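Long-range contacts in S-M checkpoint control protein rad4 (Schizosaccharomyces pombe, PDB 4BMD), which acts as an adaptor needed for DNA replication and for the checkpoint coupling S and M phases, this piece being its third and fourth BRCT domains: residues T17-E22 / D51-P56; P105-L110 / L132-H137; L147-N152 / F161-A166. One frame throughout, in Å; residues are numbered along the deposited sequence.

Contact 1 of 3, residues T17-E22 / D51-P56; sequences TFYLYE and DFVVIP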
loop_
_atom_site.group_PDB
_atom_site.type_symbol
_atom_site.label_atom_id
_atom_site.label_comp_id
_atom_site.label_asym_id
_atom_site.label_seq_id
_atom_site.Cartn_x
_atom_site.Cartn_y
_atom_site.Cartn_z
ATOM N N THR A 17 -10.287 8.760 -18.932
ATOM C CA THR A 17 -8.986 9.150 -19.460
ATOM C C THR A 17 -7.980 9.291 -18.322
ATOM O O THR A 17 -8.264 9.922 -17.302
ATOM C CB THR A 17 -9.064 10.472 -20.244
ATOM O OG1 THR A 17 -10.154 10.415 -21.172
ATOM C CG2 THR A 17 -7.768 10.721 -21.002
ATOM N N PHE A 18 -6.804 8.698 -18.502
ATOM C CA PHE A 18 -5.787 8.685 -17.458
ATOM C C PHE A 18 -4.544 9.476 -17.849
ATOM O O PHE A 18 -4.173 9.538 -19.020
ATOM C CB PHE A 18 -5.401 7.244 -17.108
ATOM C CG PHE A 18 -6.527 6.440 -16.524
ATOM C CD1 PHE A 18 -7.398 5.742 -17.346
ATOM C CD2 PHE A 18 -6.715 6.382 -15.153
ATOM C CE1 PHE A 18 -8.435 5.002 -16.811
ATOM C CE2 PHE A 18 -7.751 5.644 -14.613
ATOM C CZ PHE A 18 -8.613 4.953 -15.443
ATOM N N TYR A 19 -3.908 10.076 -16.849
ATOM C CA TYR A 19 -2.675 10.827 -17.043
ATOM C C TYR A 19 -1.564 10.197 -16.207
ATOM O O TYR A 19 -1.604 10.237 -14.978
ATOM C CB TYR A 19 -2.887 12.289 -16.646
ATOM C CG TYR A 19 -1.631 13.135 -16.602
ATOM C CD1 TYR A 19 -1.158 13.771 -17.742
ATOM C CD2 TYR A 19 -0.935 13.320 -15.413
ATOM C CE1 TYR A 19 -0.017 14.554 -17.703
ATOM C CE2 TYR A 19 0.205 14.099 -15.364
ATOM C CZ TYR A 19 0.660 14.714 -16.511
ATOM O OH TYR A 19 1.795 15.493 -16.462
ATOM N N LEU A 20 -0.578 9.612 -16.880
ATOM C CA LEU A 20 0.513 8.924 -16.200
ATOM C C LEU A 20 1.682 9.873 -15.953
ATOM O O LEU A 20 2.237 10.442 -16.891
ATOM C CB LEU A 20 0.975 7.720 -17.022
ATOM C CG LEU A 20 -0.137 6.822 -17.573
ATOM C CD1 LEU A 20 0.453 5.649 -18.342
ATOM C CD2 LEU A 20 -1.053 6.333 -16.460
ATOM N N TYR A 21 2.056 10.031 -14.688
ATOM C CA TYR A 21 3.066 11.014 -14.308
ATOM C C TYR A 21 4.391 10.390 -13.876
ATOM O O TYR A 21 4.434 9.591 -12.944
ATOM C CB TYR A 21 2.529 11.915 -13.194
ATOM C CG TYR A 21 3.518 12.946 -12.703
ATOM C CD1 TYR A 21 3.767 14.102 -13.435
ATOM C CD2 TYR A 21 4.195 12.770 -11.503
ATOM C CE1 TYR A 21 4.667 15.051 -12.987
ATOM C CE2 TYR A 21 5.095 13.714 -11.046
ATOM C CZ TYR A 21 5.329 14.851 -11.792
ATOM O OH TYR A 21 6.226 15.792 -11.340
ATOM N N GLU A 22 5.465 10.775 -14.563
ATOM C CA GLU A 22 6.830 10.366 -14.220
ATOM C C GLU A 22 7.045 8.859 -14.085
ATOM O O GLU A 22 7.798 8.410 -13.222
ATOM C CB GLU A 22 7.311 11.081 -12.954
ATOM C CG GLU A 22 7.584 12.563 -13.149
ATOM C CD GLU A 22 8.652 12.828 -14.190
ATOM O OE1 GLU A 22 9.833 12.513 -13.927
ATOM O OE2 GLU A 22 8.312 13.349 -15.273
ATOM N N ASP A 51 -9.561 12.064 -16.023
ATOM C CA ASP A 51 -10.365 11.563 -14.915
ATOM C C ASP A 51 -9.502 11.253 -13.697
ATOM O O ASP A 51 -9.882 11.552 -12.568
ATOM C CB ASP A 51 -11.148 10.317 -15.332
ATOM C CG ASP A 51 -12.199 10.614 -16.381
ATOM O OD1 ASP A 51 -13.305 11.056 -16.004
ATOM O OD2 ASP A 51 -11.921 10.403 -17.580
ATOM N N PHE A 52 -8.340 10.650 -13.929
ATOM C CA PHE A 52 -7.432 10.305 -12.840
ATOM C C PHE A 52 -5.979 10.575 -13.205
ATOM O O PHE A 52 -5.554 10.328 -14.333
ATOM C CB PHE A 52 -7.587 8.832 -12.450
ATOM C CG PHE A 52 -8.935 8.490 -11.886
ATOM C CD1 PHE A 52 -9.219 8.719 -10.550
ATOM C CD2 PHE A 52 -9.916 7.932 -12.690
ATOM C CE1 PHE A 52 -10.459 8.403 -10.027
ATOM C CE2 PHE A 52 -11.158 7.614 -12.174
ATOM C CZ PHE A 52 -11.429 7.850 -10.839
ATOM N N VAL A 53 -5.221 11.085 -12.240
ATOM C CA VAL A 53 -3.778 11.221 -12.386
ATOM C C VAL A 53 -3.102 10.056 -11.672
ATOM O O VAL A 53 -3.348 9.819 -10.489
ATOM C CB VAL A 53 -3.268 12.551 -11.801
ATOM C CG1 VAL A 53 -1.747 12.561 -11.747
ATOM C CG2 VAL A 53 -3.788 13.726 -12.617
ATOM N N VAL A 54 -2.258 9.328 -12.394
ATOM C CA VAL A 54 -1.600 8.151 -11.839
ATOM C C VAL A 54 -0.127 8.408 -11.527
ATOM O O VAL A 54 0.627 8.891 -12.372
ATOM C CB VAL A 54 -1.734 6.939 -12.779
ATOM C CG1 VAL A 54 -1.176 5.689 -12.116
ATOM C CG2 VAL A 54 -3.192 6.733 -13.163
ATOM N N ILE A 55 0.268 8.077 -10.300
ATOM C CA ILE A 55 1.628 8.281 -9.818
ATOM C C ILE A 55 2.248 6.919 -9.519
ATOM O O ILE A 55 1.543 6.002 -9.112
ATOM C CB ILE A 55 1.608 9.120 -8.519
ATOM C CG1 ILE A 55 0.767 10.383 -8.714
ATOM C CG2 ILE A 55 3.011 9.483 -8.065
ATOM C CD1 ILE A 55 1.297 11.315 -9.775
ATOM N N PRO A 56 3.562 6.763 -9.748
ATOM C CA PRO A 56 4.199 5.529 -9.277
ATOM C C PRO A 56 4.141 5.431 -7.753
ATOM O O PRO A 56 4.268 6.447 -7.067
ATOM C CB PRO A 56 5.650 5.668 -9.761
ATOM C CG PRO A 56 5.817 7.116 -10.116
ATOM C CD PRO A 56 4.472 7.574 -10.571
#

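Contact 2 of 3, residues P105-L110 / L132-H137; sequences PYFNGL and LGAVVH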
loop_
_atom_site.group_PDB
_atom_site.type_symbol
_atom_site.label_atom_id
_atom_site.label_comp_id
_atom_site.label_asym_id
_atom_site.label_seq_id
_atom_site.Cartn_x
_atom_site.Cartn_y
_atom_site.Cartn_z
ATOM N N PRO A 105 14.334 5.938 7.683
ATOM C CA PRO A 105 15.244 5.640 8.800
ATOM C C PRO A 105 14.530 5.039 10.009
ATOM O O PRO A 105 15.174 4.427 10.860
ATOM C CB PRO A 105 15.811 7.016 9.168
ATOM C CG PRO A 105 15.620 7.849 7.953
ATOM C CD PRO A 105 14.343 7.373 7.348
ATOM N N TYR A 106 13.214 5.211 10.076
ATOM C CA TYR A 106 12.430 4.691 11.188
ATOM C C TYR A 106 12.075 3.213 11.018
ATOM O O TYR A 106 12.027 2.468 11.995
ATOM C CB TYR A 106 11.161 5.522 11.378
ATOM C CG TYR A 106 11.417 6.938 11.841
ATOM C CD1 TYR A 106 11.563 7.231 13.191
ATOM C CD2 TYR A 106 11.508 7.981 10.930
ATOM C CE1 TYR A 106 11.794 8.524 13.621
ATOM C CE2 TYR A 106 11.739 9.278 11.352
ATOM C CZ TYR A 106 11.881 9.542 12.699
ATOM O OH TYR A 106 12.112 10.831 13.125
ATOM N N PHE A 107 11.824 2.795 9.781
ATOM C CA PHE A 107 11.493 1.399 9.502
ATOM C C PHE A 107 12.742 0.546 9.317
ATOM O O PHE A 107 12.666 -0.683 9.314
ATOM C CB PHE A 107 10.608 1.283 8.259
ATOM C CG PHE A 107 9.175 1.667 8.493
ATOM C CD1 PHE A 107 8.269 0.743 8.989
ATOM C CD2 PHE A 107 8.731 2.947 8.208
ATOM C CE1 PHE A 107 6.950 1.089 9.203
ATOM C CE2 PHE A 107 7.412 3.299 8.419
ATOM C CZ PHE A 107 6.520 2.370 8.918
ATOM N N ASN A 108 13.887 1.202 9.158
ATOM C CA ASN A 108 15.150 0.506 8.936
ATOM C C ASN A 108 15.527 -0.434 10.076
ATOM O O ASN A 108 15.502 -0.051 11.246
ATOM C CB ASN A 108 16.278 1.511 8.696
ATOM C CG ASN A 108 16.819 1.449 7.284
ATOM O OD1 ASN A 108 16.343 2.151 6.392
ATOM N ND2 ASN A 108 17.820 0.601 7.072
ATOM N N GLY A 109 15.873 -1.668 9.724
ATOM C CA GLY A 109 16.286 -2.655 10.705
ATOM C C GLY A 109 15.130 -3.448 11.280
ATOM O O GLY A 109 15.332 -4.467 11.939
ATOM N N LEU A 110 13.911 -2.980 11.032
ATOM C CA LEU A 110 12.723 -3.643 11.555
ATOM C C LEU A 110 12.343 -4.871 10.739
ATOM O O LEU A 110 12.088 -4.780 9.539
ATOM C CB LEU A 110 11.540 -2.674 11.611
ATOM C CG LEU A 110 11.647 -1.497 12.584
ATOM C CD1 LEU A 110 10.380 -0.658 12.539
ATOM C CD2 LEU A 110 11.920 -1.987 13.998
ATOM N N LEU A 132 9.522 1.331 2.360
ATOM C CA LEU A 132 9.560 2.188 3.540
ATOM C C LEU A 132 10.780 1.903 4.412
ATOM O O LEU A 132 11.029 2.610 5.386
ATOM C CB LEU A 132 8.275 2.047 4.357
ATOM C CG LEU A 132 7.044 2.744 3.777
ATOM C CD1 LEU A 132 5.812 2.402 4.592
ATOM C CD2 LEU A 132 7.252 4.251 3.716
ATOM N N GLY A 133 11.534 0.864 4.061
ATOM C CA GLY A 133 12.794 0.585 4.724
ATOM C C GLY A 133 12.792 -0.641 5.617
ATOM O O GLY A 133 13.820 -0.996 6.192
ATOM N N ALA A 134 11.641 -1.293 5.734
ATOM C CA ALA A 134 11.528 -2.470 6.587
ATOM C C ALA A 134 11.838 -3.752 5.822
ATOM O O ALA A 134 11.874 -3.762 4.593
ATOM C CB ALA A 134 10.138 -2.542 7.207
ATOM N N VAL A 135 12.067 -4.830 6.563
ATOM C CA VAL A 135 12.290 -6.137 5.963
ATOM C C VAL A 135 11.128 -7.065 6.285
ATOM O O VAL A 135 10.899 -7.405 7.446
ATOM C CB VAL A 135 13.598 -6.777 6.461
ATOM C CG1 VAL A 135 13.735 -8.190 5.920
ATOM C CG2 VAL A 135 14.793 -5.929 6.056
ATOM N N VAL A 136 10.393 -7.467 5.255
ATOM C CA VAL A 136 9.240 -8.339 5.437
ATOM C C VAL A 136 9.636 -9.808 5.341
ATOM O O VAL A 136 10.235 -10.236 4.356
ATOM C CB VAL A 136 8.144 -8.041 4.402
ATOM C CG1 VAL A 136 6.925 -8.916 4.657
ATOM C CG2 VAL A 136 7.769 -6.570 4.444
ATOM N N HIS A 137 9.295 -10.575 6.370
ATOM C CA HIS A 137 9.624 -11.994 6.414
ATOM C C HIS A 137 8.416 -12.863 6.081
ATOM O O HIS A 137 7.312 -12.626 6.572
ATOM C CB HIS A 137 10.188 -12.370 7.784
ATOM C CG HIS A 137 11.604 -11.931 7.993
ATOM N ND1 HIS A 137 12.655 -12.818 8.065
ATOM C CD2 HIS A 137 12.143 -10.697 8.133
ATOM C CE1 HIS A 137 13.781 -12.150 8.248
ATOM N NE2 HIS A 137 13.498 -10.861 8.293
HETATM O O HOH W 1 15.448 -2.748 7.349
#

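Contact 3 of 3, residues L147-N152 / F161-A166; sequences LLVNTN and FKIQHA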
loop_
_atom_site.group_PDB
_atom_site.type_symbol
_atom_site.label_atom_id
_atom_site.label_comp_id
_atom_site.label_asym_id
_atom_site.label_seq_id
_atom_site.Cartn_x
_atom_site.Cartn_y
_atom_site.Cartn_z
ATOM N N LEU A 147 5.087 -8.589 14.828
ATOM C CA LEU A 147 4.049 -9.378 14.180
ATOM C C LEU A 147 2.875 -8.455 13.887
ATOM O O LEU A 147 2.143 -8.068 14.798
ATOM C CB LEU A 147 3.592 -10.533 15.069
ATOM C CG LEU A 147 2.419 -11.339 14.499
ATOM C CD1 LEU A 147 2.835 -12.072 13.227
ATOM C CD2 LEU A 147 1.857 -12.310 15.525
ATOM N N LEU A 148 2.708 -8.091 12.620
ATOM C CA LEU A 148 1.656 -7.158 12.231
ATOM C C LEU A 148 0.352 -7.889 11.925
ATOM O O LEU A 148 0.274 -8.672 10.979
ATOM C CB LEU A 148 2.096 -6.317 11.032
ATOM C CG LEU A 148 1.282 -5.046 10.782
ATOM C CD1 LEU A 148 1.413 -4.089 11.959
ATOM C CD2 LEU A 148 1.709 -4.371 9.491
ATOM N N VAL A 149 -0.672 -7.621 12.729
ATOM C CA VAL A 149 -1.931 -8.352 12.649
ATOM C C VAL A 149 -3.037 -7.562 11.952
ATOM O O VAL A 149 -3.269 -6.392 12.263
ATOM C CB VAL A 149 -2.416 -8.751 14.055
ATOM C CG1 VAL A 149 -3.703 -9.560 13.971
ATOM C CG2 VAL A 149 -1.333 -9.534 14.780
ATOM N N ASN A 150 -3.718 -8.209 11.010
ATOM C CA ASN A 150 -4.861 -7.603 10.336
ATOM C C ASN A 150 -6.111 -7.703 11.199
ATOM O O ASN A 150 -6.766 -8.743 11.239
ATOM C CB ASN A 150 -5.110 -8.273 8.984
ATOM C CG ASN A 150 -6.221 -7.598 8.194
ATOM O OD1 ASN A 150 -6.631 -6.480 8.505
ATOM N ND2 ASN A 150 -6.708 -8.277 7.163
ATOM N N THR A 151 -6.437 -6.614 11.887
ATOM C CA THR A 151 -7.575 -6.602 12.798
ATOM C C THR A 151 -8.880 -6.243 12.091
ATOM O O THR A 151 -9.925 -6.125 12.728
ATOM C CB THR A 151 -7.347 -5.632 13.970
ATOM O OG1 THR A 151 -7.024 -4.332 13.462
ATOM C CG2 THR A 151 -6.206 -6.123 14.848
ATOM N N ASN A 152 -8.813 -6.075 10.775
ATOM C CA ASN A 152 -10.001 -5.782 9.980
ATOM C C ASN A 152 -10.706 -7.060 9.534
ATOM O O ASN A 152 -11.752 -7.017 8.885
ATOM C CB ASN A 152 -9.644 -4.904 8.782
ATOM C CG ASN A 152 -9.099 -3.552 9.200
ATOM O OD1 ASN A 152 -9.522 -2.986 10.209
ATOM N ND2 ASN A 152 -8.150 -3.030 8.431
ATOM N N PHE A 161 -2.456 -18.701 16.394
ATOM C CA PHE A 161 -1.242 -19.449 16.713
ATOM C C PHE A 161 -0.028 -18.532 16.705
ATOM O O PHE A 161 0.791 -18.560 17.624
ATOM C CB PHE A 161 -1.022 -20.585 15.712
ATOM C CG PHE A 161 -1.937 -21.757 15.908
ATOM C CD1 PHE A 161 -2.595 -21.948 17.111
ATOM C CD2 PHE A 161 -2.134 -22.675 14.888
ATOM C CE1 PHE A 161 -3.436 -23.029 17.293
ATOM C CE2 PHE A 161 -2.974 -23.759 15.063
ATOM C CZ PHE A 161 -3.624 -23.936 16.268
ATOM N N LYS A 162 0.083 -17.723 15.655
ATOM C CA LYS A 162 1.207 -16.808 15.500
ATOM C C LYS A 162 1.259 -15.792 16.633
ATOM O O LYS A 162 2.339 -15.423 17.093
ATOM C CB LYS A 162 1.138 -16.094 14.148
ATOM C CG LYS A 162 1.343 -17.009 12.951
ATOM C CD LYS A 162 1.283 -16.236 11.645
ATOM C CE LYS A 162 1.493 -17.151 10.450
ATOM N NZ LYS A 162 1.409 -16.413 9.159
ATOM N N ILE A 163 0.090 -15.347 17.081
ATOM C CA ILE A 163 0.002 -14.396 18.183
ATOM C C ILE A 163 0.536 -15.005 19.476
ATOM O O ILE A 163 1.321 -14.379 20.189
ATOM C CB ILE A 163 -1.445 -13.902 18.387
ATOM C CG1 ILE A 163 -1.882 -13.045 17.197
ATOM C CG2 ILE A 163 -1.567 -13.110 19.678
ATOM C CD1 ILE A 163 -3.316 -12.568 17.275
ATOM N N GLN A 164 0.117 -16.235 19.762
ATOM C CA GLN A 164 0.572 -16.951 20.950
ATOM C C GLN A 164 2.082 -17.169 20.928
ATOM O O GLN A 164 2.762 -16.937 21.926
ATOM C CB GLN A 164 -0.151 -18.292 21.078
ATOM C CG GLN A 164 -1.652 -18.169 21.288
ATOM C CD GLN A 164 -2.373 -19.501 21.169
ATOM O OE1 GLN A 164 -3.595 -19.573 21.313
ATOM N NE2 GLN A 164 -1.619 -20.562 20.899
ATOM N N HIS A 165 2.597 -17.611 19.785
ATOM C CA HIS A 165 4.032 -17.816 19.617
ATOM C C HIS A 165 4.806 -16.510 19.766
ATOM O O HIS A 165 5.841 -16.467 20.429
ATOM C CB HIS A 165 4.334 -18.442 18.254
ATOM C CG HIS A 165 4.062 -19.912 18.190
ATOM N ND1 HIS A 165 4.302 -20.760 19.250
ATOM C CD2 HIS A 165 3.573 -20.686 17.192
ATOM C CE1 HIS A 165 3.973 -21.993 18.907
ATOM N NE2 HIS A 165 3.527 -21.975 17.664
ATOM N N ALA A 166 4.297 -15.450 19.143
ATOM C CA ALA A 166 4.933 -14.139 19.214
ATOM C C ALA A 166 4.981 -13.633 20.650
ATOM O O ALA A 166 5.956 -13.008 21.066
ATOM C CB ALA A 166 4.207 -13.144 18.324
#

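Contact 1 of 3, residues T17-E22 / D51-P56
The rings of F18 and F52 lie side by side with planes only 20° apart, but are slid so far that they barely overlap, their centroids being 5.9 Å apart. They touch through F18 CE2 and F52 CD2, 3.7 Å apart. Y19 instead receives V53 CG1 at the edge of its ring, in plane, 3.8 Å from CD2. The Y21 ring has CG of its neighbour E22 over one face and the hydroxyl of Y19 at its edge, while I55 CD1 comes within 3.7 Å of Y21 CD2. On the side of F18 and F52, L20 CD2 packs against V54 CB, and helices 25-36 and 74-82 cover this face through L31, L35, W76 and I77. The two strands run parallel, zipped by bonds from Y19 N to F52 O, V54 N to Y19 O (2.8 Å) and Y21 N to V54 O. Y19 thus turns its own N and O toward 52-55, whereas the backbone of F18 bonds away from it, to Q41 and S43. D51 closes the start of the ladder: its N donates to T17 O (2.8 Å), and its CG, set anti to the carbonyl carbon (chi1 -66°), brings OD2 to T17 N at 2.7 Å. That nearly straight bond uses the anti side of the carboxylate, 19° out of its plane. Gripped at both N and O by one residue, the T17 backbone is fixed in register; F52 N adds a weak bond to T17 O. Pairing of 17-20 with 52-55 at the centre of a four-stranded parallel sheet, in the order 2-1-3-4 and backed by helices, is the core of the BRCT fold, here that of BRCT 3.

Contact 2 of 3, residues P105-L110 / L132-H137
The backbone of F107-L110 forms a type II beta turn, closed by L110 N to F107 O at 3.1 Å, and this turn abuts G133, the Schellman residue that ends helix 119-131. The contact thus joins a beta turn and a helix C-terminus of BRCT 4, leading into the neighbouring parallel strands 111-115 and 135-137. F107 carries most of the side-chain packing. With CG anti to the carbonyl carbon (chi1 -76°), its ring runs alongside L132, which lays CB over one face, 4.0 Å from CD2. F107 CB is pressed close to L132 O, at 3.2 Å, and also meets the methyl of A134. F188 meets the same ring edge-to-face, and L179 and I182 of helix 177-185 pack on it. Replacing F107 by an alanine would probably open a gap beside L132, L179 and I182 and cost F188 its edge-to-face partner. G133 has a positive phi (109°), at which a side chain would strike the preceding carbonyl. Its carbonyl O is approached by N108 CA in a CA-H...O contact of 3.4 Å. Further on, V135 N donates almost straight to L110 O at 3.0 Å, starting the strand pairing. Beside this bond a water bridges the turn and the helix end, accepting from G109 N at 2.6 Å and donating to G133 O at 2.7 Å.

Contact 3 of 3, residues L147-N152 / F161-A166
L147 extends toward the helix with CG anti to the backbone N (chi1 175°), and CD2, the branch anti to CA, reaches on to K162, I163 and A166. I163 answers with CG1 anti to its own carbonyl carbon (chi1 -68°), which carries that branch back toward the strand. The single methyl CD2 of L147 does most of the touching: it lies 3.7 Å from A166 CB, 4.2 Å from I163 CG1 and 3.5 Å from K162 O. That oxygen already accepts the helical bond from A166 N, at 2.8 Å, so the methyl rests against a carbonyl whose hydrogen-bonding need is met within the helix. Two residues further along the strand, V149 CG2 reaches I163 CG1 at 4.3 Å, a looser touch. K162 offers only the base of its side chain, CB at 4.1 Å from L147 CD2; the rest runs out extended, and NZ hydrogen-bonds to NE2 of H113 on the adjacent strand. L148, between the two contacting residues, faces the other way, toward W178 and L179 of helix 177-185. The axes of 147-149 and 161-166 run 9.9 Å apart at 145°, roughly antiparallel. A166 and V149 also both touch V173 on the next strand. Helix 157-168 thereby covers strands 146-149 and 172-175, the beta-alpha-beta crossover of the parallel BRCT sheet, here in BRCT 4.

In the fold
Contact 1 belongs to BRCT 3, while contacts 2 and 3 share BRCT 4, where both reach the same sheet with centres about 18 Å apart. None touches another. Contact 1 pairs two central strands and depends on backbone hydrogen bonds, with partly exposed tyrosines along one face. Contact 3 is the buried one, apolar, with no hydrogen bond between its segments, as a strand meets a covering helix. Contact 2 is mixed: a buried phenylalanine on one side, and an exposed turn with a bridging water on the other, beside the outermost strand 135-137. Helix 177-185 packs on F107 of contact 2, while contact 3 is made on the sheet face that L148 turns away from.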